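Local coordinates for phosphoprotein (Spring viremia of carp virus, PDB 7C5Z) that probably serves as the polymerase cofactor and nucleoprotein chaperone in viral RNA replication, with a central domain that forms a dimer, at residues 8-12 / 13-17; 41-44 / 45-48; 56-59 / 60-64. All coordinates share one frame; numbering follows the deposited sequence.

Contact 1: residues 8-12 / 13-17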
loop_
_atom_site.group_PDB
_atom_site.type_symbol
_atom_site.label_atom_id
_atom_site.label_comp_id
_atom_site.label_asym_id
_atom_site.label_seq_id
_atom_site.Cartn_x
_atom_site.Cartn_y
_atom_site.Cartn_z
ATOM N N GLY A 8 11.008 -14.804 -0.961
ATOM C CA GLY A 8 9.746 -14.209 -0.564
ATOM C C GLY A 8 9.429 -14.321 0.915
ATOM O O GLY A 8 9.535 -15.403 1.504
ATOM N N ILE A 9 9.030 -13.203 1.526
ATOM C CA ILE A 9 8.644 -13.203 2.932
ATOM C C ILE A 9 7.320 -13.939 3.093
ATOM O O ILE A 9 6.364 -13.704 2.342
ATOM C CB ILE A 9 8.547 -11.762 3.454
ATOM C CG1 ILE A 9 9.932 -11.112 3.476
ATOM C CG2 ILE A 9 7.925 -11.729 4.836
ATOM C CD1 ILE A 9 9.876 -9.627 3.384
ATOM N N ASP A 10 7.253 -14.830 4.082
ATOM C CA ASP A 10 6.043 -15.597 4.364
ATOM C C ASP A 10 5.352 -14.980 5.577
ATOM O O ASP A 10 5.890 -15.006 6.690
ATOM C CB ASP A 10 6.371 -17.071 4.596
ATOM C CG ASP A 10 5.136 -17.977 4.544
ATOM O OD1 ASP A 10 3.988 -17.485 4.652
ATOM O OD2 ASP A 10 5.319 -19.205 4.391
ATOM N N LEU A 11 4.166 -14.420 5.353
ATOM C CA LEU A 11 3.321 -13.872 6.406
ATOM C C LEU A 11 2.336 -14.888 6.954
ATOM O O LEU A 11 1.480 -14.526 7.765
ATOM C CB LEU A 11 2.540 -12.667 5.881
ATOM C CG LEU A 11 3.324 -11.595 5.131
ATOM C CD1 LEU A 11 2.375 -10.523 4.618
ATOM C CD2 LEU A 11 4.369 -11.002 6.051
ATOM N N GLY A 12 2.415 -16.136 6.508
ATOM C CA GLY A 12 1.462 -17.161 6.899
ATOM C C GLY A 12 0.634 -17.708 5.760
ATOM O O GLY A 12 -0.163 -18.632 5.984
ATOM N N PHE A 13 0.793 -17.201 4.537
ATOM C CA PHE A 13 -0.013 -17.629 3.400
ATOM C C PHE A 13 0.829 -18.256 2.302
ATOM O O PHE A 13 0.299 -18.569 1.228
ATOM C CB PHE A 13 -0.807 -16.445 2.839
ATOM C CG PHE A 13 -1.404 -15.565 3.901
ATOM C CD1 PHE A 13 -2.560 -15.952 4.562
ATOM C CD2 PHE A 13 -0.802 -14.364 4.248
ATOM C CE1 PHE A 13 -3.114 -15.157 5.548
ATOM C CE2 PHE A 13 -1.350 -13.559 5.239
ATOM C CZ PHE A 13 -2.508 -13.957 5.886
ATOM N N GLY A 14 2.121 -18.440 2.537
ATOM C CA GLY A 14 3.036 -18.888 1.516
ATOM C C GLY A 14 4.028 -17.798 1.166
ATOM O O GLY A 14 3.742 -16.602 1.302
ATOM N N PRO A 15 5.217 -18.185 0.707
ATOM C CA PRO A 15 6.261 -17.186 0.432
ATOM C C PRO A 15 5.808 -16.170 -0.608
ATOM O O PRO A 15 5.306 -16.527 -1.677
ATOM C CB PRO A 15 7.439 -18.030 -0.074
ATOM C CG PRO A 15 7.175 -19.413 0.451
ATOM C CD PRO A 15 5.682 -19.561 0.452
ATOM N N GLY A 16 5.965 -14.889 -0.271
ATOM C CA GLY A 16 5.649 -13.794 -1.165
ATOM C C GLY A 16 4.178 -13.440 -1.302
ATOM O O GLY A 16 3.852 -12.541 -2.083
ATOM N N ILE A 17 3.284 -14.096 -0.575
ATOM C CA ILE A 17 1.848 -13.880 -0.737
ATOM C C ILE A 17 1.338 -12.952 0.359
ATOM O O ILE A 17 1.711 -13.081 1.532
ATOM C CB ILE A 17 1.079 -15.215 -0.729
ATOM C CG1 ILE A 17 1.483 -16.056 -1.943
ATOM C CG2 ILE A 17 -0.436 -14.979 -0.725
ATOM C CD1 ILE A 17 0.761 -17.373 -2.026
HETATM O O HOH W 1 2.488 -15.070 3.146
#

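Contact 2: residues 41-44 / 45-48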
loop_
_atom_site.group_PDB
_atom_site.type_symbol
_atom_site.label_atom_id
_atom_site.label_comp_id
_atom_site.label_asym_id
_atom_site.label_seq_id
_atom_site.Cartn_x
_atom_site.Cartn_y
_atom_site.Cartn_z
ATOM N N PRO A 41 10.887 -4.117 11.423
ATOM C CA PRO A 41 10.008 -3.001 11.822
ATOM C C PRO A 41 10.277 -1.726 11.051
ATOM O O PRO A 41 9.359 -0.915 10.874
ATOM C CB PRO A 41 10.304 -2.842 13.320
ATOM C CG PRO A 41 11.660 -3.436 13.504
ATOM C CD PRO A 41 11.745 -4.573 12.529
ATOM N N ASN A 42 11.506 -1.521 10.572
ATOM C CA ASN A 42 11.780 -0.379 9.708
ATOM C C ASN A 42 10.957 -0.452 8.428
ATOM O O ASN A 42 10.430 0.563 7.961
ATOM C CB ASN A 42 13.269 -0.320 9.379
ATOM C CG ASN A 42 14.123 -0.166 10.615
ATOM O OD1 ASN A 42 14.849 -1.086 11.008
ATOM N ND2 ASN A 42 14.037 0.995 11.242
ATOM N N TYR A 43 10.822 -1.641 7.853
ATOM C CA TYR A 43 10.004 -1.766 6.655
ATOM C C TYR A 43 8.515 -1.799 6.969
ATOM O O TYR A 43 7.713 -1.323 6.160
ATOM C CB TYR A 43 10.417 -3.002 5.866
ATOM C CG TYR A 43 11.654 -2.738 5.054
ATOM C CD1 TYR A 43 11.648 -1.784 4.048
ATOM C CD2 TYR A 43 12.847 -3.416 5.312
ATOM C CE1 TYR A 43 12.776 -1.528 3.303
ATOM C CE2 TYR A 43 13.988 -3.161 4.574
ATOM C CZ TYR A 43 13.958 -2.217 3.572
ATOM O OH TYR A 43 15.102 -1.970 2.848
ATOM N N LYS A 44 8.119 -2.355 8.112
ATOM C CA LYS A 44 6.713 -2.271 8.490
ATOM C C LYS A 44 6.271 -0.819 8.611
ATOM O O LYS A 44 5.188 -0.452 8.126
ATOM C CB LYS A 44 6.458 -3.037 9.787
ATOM C CG LYS A 44 4.977 -3.261 10.058
ATOM C CD LYS A 44 4.747 -4.388 11.047
ATOM C CE LYS A 44 5.197 -3.997 12.443
ATOM N NZ LYS A 44 4.228 -3.099 13.133
ATOM N N ASN A 45 7.101 0.026 9.230
ATOM C CA ASN A 45 6.761 1.441 9.356
ATOM C C ASN A 45 6.710 2.133 7.993
ATOM O O ASN A 45 5.842 2.989 7.759
ATOM C CB ASN A 45 7.759 2.141 10.280
ATOM C CG ASN A 45 7.600 1.732 11.735
ATOM O OD1 ASN A 45 6.539 1.261 12.157
ATOM N ND2 ASN A 45 8.666 1.910 12.516
ATOM N N LEU A 46 7.620 1.782 7.081
ATOM C CA LEU A 46 7.583 2.350 5.737
ATOM C C LEU A 46 6.302 1.948 5.024
ATOM O O LEU A 46 5.619 2.791 4.427
ATOM C CB LEU A 46 8.805 1.899 4.933
ATOM C CG LEU A 46 8.799 2.288 3.456
ATOM C CD1 LEU A 46 8.784 3.801 3.273
ATOM C CD2 LEU A 46 10.024 1.687 2.755
ATOM N N ILE A 47 5.942 0.672 5.109
ATOM C CA ILE A 47 4.720 0.200 4.462
ATOM C C ILE A 47 3.502 0.913 5.032
ATOM O O ILE A 47 2.603 1.324 4.287
ATOM C CB ILE A 47 4.616 -1.329 4.596
ATOM C CG1 ILE A 47 5.667 -1.994 3.706
ATOM C CG2 ILE A 47 3.205 -1.825 4.241
ATOM C CD1 ILE A 47 5.832 -3.489 3.980
ATOM N N SER A 48 3.459 1.090 6.355
ATOM C CA SER A 48 2.347 1.790 6.973
ATOM C C SER A 48 2.245 3.217 6.449
ATOM O O SER A 48 1.144 3.684 6.125
ATOM C CB SER A 48 2.508 1.764 8.495
ATOM O OG SER A 48 1.437 2.443 9.143
HETATM O O HOH W 2 3.804 -0.451 11.870
#

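Contact 3: residues 56-59 / 60-64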
loop_
_atom_site.group_PDB
_atom_site.type_symbol
_atom_site.label_atom_id
_atom_site.label_comp_id
_atom_site.label_asym_id
_atom_site.label_seq_id
_atom_site.Cartn_x
_atom_site.Cartn_y
_atom_site.Cartn_z
ATOM N N GLY A 56 -4.920 8.193 1.583
ATOM C CA GLY A 56 -5.258 9.608 1.612
ATOM C C GLY A 56 -5.527 10.162 0.222
ATOM O O GLY A 56 -6.492 10.907 0.016
ATOM N N GLN A 57 -4.696 9.788 -0.747
ATOM C CA GLN A 57 -4.898 10.223 -2.122
ATOM C C GLN A 57 -6.170 9.631 -2.696
ATOM O O GLN A 57 -6.933 10.321 -3.378
ATOM C CB GLN A 57 -3.697 9.822 -2.978
ATOM C CG GLN A 57 -2.404 10.493 -2.566
ATOM C CD GLN A 57 -2.385 11.974 -2.885
ATOM O OE1 GLN A 57 -3.160 12.459 -3.718
ATOM N NE2 GLN A 57 -1.498 12.703 -2.219
ATOM N N ILE A 58 -6.423 8.351 -2.420
ATOM C CA ILE A 58 -7.608 7.694 -2.959
ATOM C C ILE A 58 -8.872 8.254 -2.316
ATOM O O ILE A 58 -9.862 8.541 -3.002
ATOM C CB ILE A 58 -7.504 6.168 -2.769
ATOM C CG1 ILE A 58 -6.392 5.594 -3.648
ATOM C CG2 ILE A 58 -8.883 5.499 -3.014
ATOM C CD1 ILE A 58 -6.041 4.113 -3.361
ATOM N N GLY A 59 -8.871 8.404 -0.990
ATOM C CA GLY A 59 -10.049 8.935 -0.319
ATOM C C GLY A 59 -10.352 10.366 -0.727
ATOM O O GLY A 59 -11.520 10.751 -0.862
ATOM N N ASN A 60 -9.306 11.165 -0.948
ATOM C CA ASN A 60 -9.512 12.535 -1.423
ATOM C C ASN A 60 -10.146 12.544 -2.807
ATOM O O ASN A 60 -11.083 13.313 -3.068
ATOM C CB ASN A 60 -8.185 13.292 -1.469
ATOM C CG ASN A 60 -7.745 13.812 -0.116
ATOM O OD1 ASN A 60 -8.434 13.653 0.885
ATOM N ND2 ASN A 60 -6.577 14.450 -0.088
ATOM N N LYS A 61 -9.644 11.705 -3.710
ATOM C CA LYS A 61 -10.136 11.719 -5.083
ATOM C C LYS A 61 -11.580 11.248 -5.157
ATOM O O LYS A 61 -12.414 11.878 -5.813
ATOM C CB LYS A 61 -9.261 10.853 -5.981
ATOM C CG LYS A 61 -9.696 10.877 -7.438
ATOM C CD LYS A 61 -8.756 10.042 -8.289
ATOM C CE LYS A 61 -9.165 10.035 -9.760
ATOM N NZ LYS A 61 -9.087 11.411 -10.340
ATOM N N TYR A 62 -11.899 10.139 -4.495
ATOM C CA TYR A 62 -13.195 9.501 -4.679
ATOM C C TYR A 62 -14.222 9.898 -3.622
ATOM O O TYR A 62 -15.399 9.539 -3.761
ATOM C CB TYR A 62 -13.010 7.982 -4.708
ATOM C CG TYR A 62 -12.179 7.487 -5.880
ATOM C CD1 TYR A 62 -12.402 7.953 -7.175
ATOM C CD2 TYR A 62 -11.171 6.547 -5.698
ATOM C CE1 TYR A 62 -11.649 7.491 -8.245
ATOM C CE2 TYR A 62 -10.414 6.079 -6.764
ATOM C CZ TYR A 62 -10.647 6.558 -8.038
ATOM O OH TYR A 62 -9.903 6.076 -9.087
ATOM N N GLY A 63 -13.812 10.616 -2.582
ATOM C CA GLY A 63 -14.743 11.154 -1.608
ATOM C C GLY A 63 -15.170 10.209 -0.505
ATOM O O GLY A 63 -16.338 10.231 -0.094
ATOM N N TYR A 64 -14.244 9.388 0.003
ATOM C CA TYR A 64 -14.483 8.491 1.123
ATOM C C TYR A 64 -13.416 8.724 2.180
ATOM O O TYR A 64 -12.245 8.929 1.843
ATOM C CB TYR A 64 -14.434 7.021 0.678
ATOM C CG TYR A 64 -15.587 6.642 -0.207
ATOM C CD1 TYR A 64 -16.799 6.247 0.340
ATOM C CD2 TYR A 64 -15.470 6.704 -1.589
ATOM C CE1 TYR A 64 -17.874 5.912 -0.469
ATOM C CE2 TYR A 64 -16.547 6.377 -2.410
ATOM C CZ TYR A 64 -17.734 5.975 -1.838
ATOM O OH TYR A 64 -18.795 5.642 -2.645
#

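Contact 1: residues 8-12 / 13-17
Asp10 and Gly14 meet across a compact loop that holds an Asx turn at Asp10 and ends in a type II beta turn from Gly14 to Ile17. The tight part surrounds one carboxylate oxygen. Asp10 OD1 accepts from Gly12 N at 2.8 Å, which makes the Asx turn, and from Gly14 N at 3.0 Å; the two donors come from opposite faces of the carboxylate plane, so the loop closes round this oxygen. The CG of Asp10, anti to the backbone N (chi1 -165°), carries OD1 back over the turn. Beside it the two arms of the loop are joined by Gly16 N to Ile9 O at 2.9 Å, and Pro15 CB lies 3.7 Å from Gly8 O. Gly8, Gly12, Gly14 and Gly16 all have positive phi, which suits glycine and permits this folding. The looser, more exposed side holds the Phe13 ring, with Gly12 CA over one face and Leu11 CB 4.0 Å from Phe13 CE2. In the dimer, Leu11 packs on Leu46 of the second subunit and Gly16 O bonds to Lys49 NZ there. Inside the loop a water accepts from Leu11 N at 2.8 Å and from Phe13 N at 3.1 Å.

Contact 2: residues 41-44 / 45-48
Tyr43 and Leu46 lie side by side and point the same way, and this pair carries the apolar part of the contact. Leu46 CD2 comes to the edge of the tyrosine ring, close to its plane, 4.0 Å from Tyr43 CD1. Ile47 folds back over the backbone instead: with CG1 anti to its carbonyl carbon (chi1 -71°), the atom rests 3.3 Å from Tyr43 O. Backbone bonds form the second group. Asn45 N to Pro41 O, at 2.9 Å, is followed by Leu46 N to Asn42 O and Ile47 N to Tyr43 O, and Ser48 N to Lys44 O completes the i to i+4 ladder of the first turns of helix 41-62. This end of the helix belongs to the dimer interface: Tyr43 stacks on Tyr43 of the second subunit, its OH bonds to Asp40 N there, and Ile47 packs on Ile47 of that subunit. Polar side chains form the last group. Lys44, bent at chi3 and chi4 (70° and 77°), curls so that NZ gives a hydrogen bond to a water at 3.0 Å, while Asn45 OD1 lies 3.2 Å from the same water. Lys44 NZ also bonds to Gly73 O, and Ser48 OG to Asp70 OD2.

Contact 3: residues 56-59 / 60-64
Ile58 and Tyr62, one helical turn apart, cross obliquely, with the methyl CG2 of Ile58 meeting Tyr62 CD2 at 3.7 Å. This branch stands anti to its backbone N while CG1 stands anti to the carbonyl carbon (chi1 -68°), which turns CG2 to the tyrosine. Lys61 adds a second apolar touch, its CG 3.9 Å above one face of the Tyr62 ring and displaced toward the rim. The polar ends of Lys61 and Tyr62 reach the second subunit: Tyr62 OH bonds to Pro81 O and Lys61 NZ to His82 ND1 of that chain, while the Tyr62 ring stacks with Tyr64 there. Backbone hydrogen bonds form the other group. Asn60 N to Gly56 O and Lys61 N to Gln57 O continue the helix, and Tyr62 N meets Ile58 O at 3.0 Å with an N-H...O angle of 164°. At the end one carbonyl takes two donors: Gly59 O accepts from Gly63 N at 2.9 Å and from Tyr64 N at 3.2 Å, the latter in the carbonyl plane on a lone pair. Gly63 has positive phi (84°); such a glycine, with the Tyr64 N bond reaching five residues back, is typical of a glycine-terminated helix C-terminus, here that of helix 41-62.

Contacts 2 and 3 lie toward the two ends of helix 41-62, contact 2 at its first turns and contact 3 at its last, with centres about 22 Å apart and nearest atoms about 9 Å apart. Contact 1 belongs to the loop ahead of strand 21-25, its centre 17 Å from that of contact 2 and 30 Å from that of contact 3, with which it lies on opposite sides of the chain's centre. None of them touches another within the chain, yet all three touch the second subunit. The loop of contact 1 meets the partner's helix start, since Ile9 packs on Tyr43 of that subunit, joining contact 1 to contact 2 across the dimer.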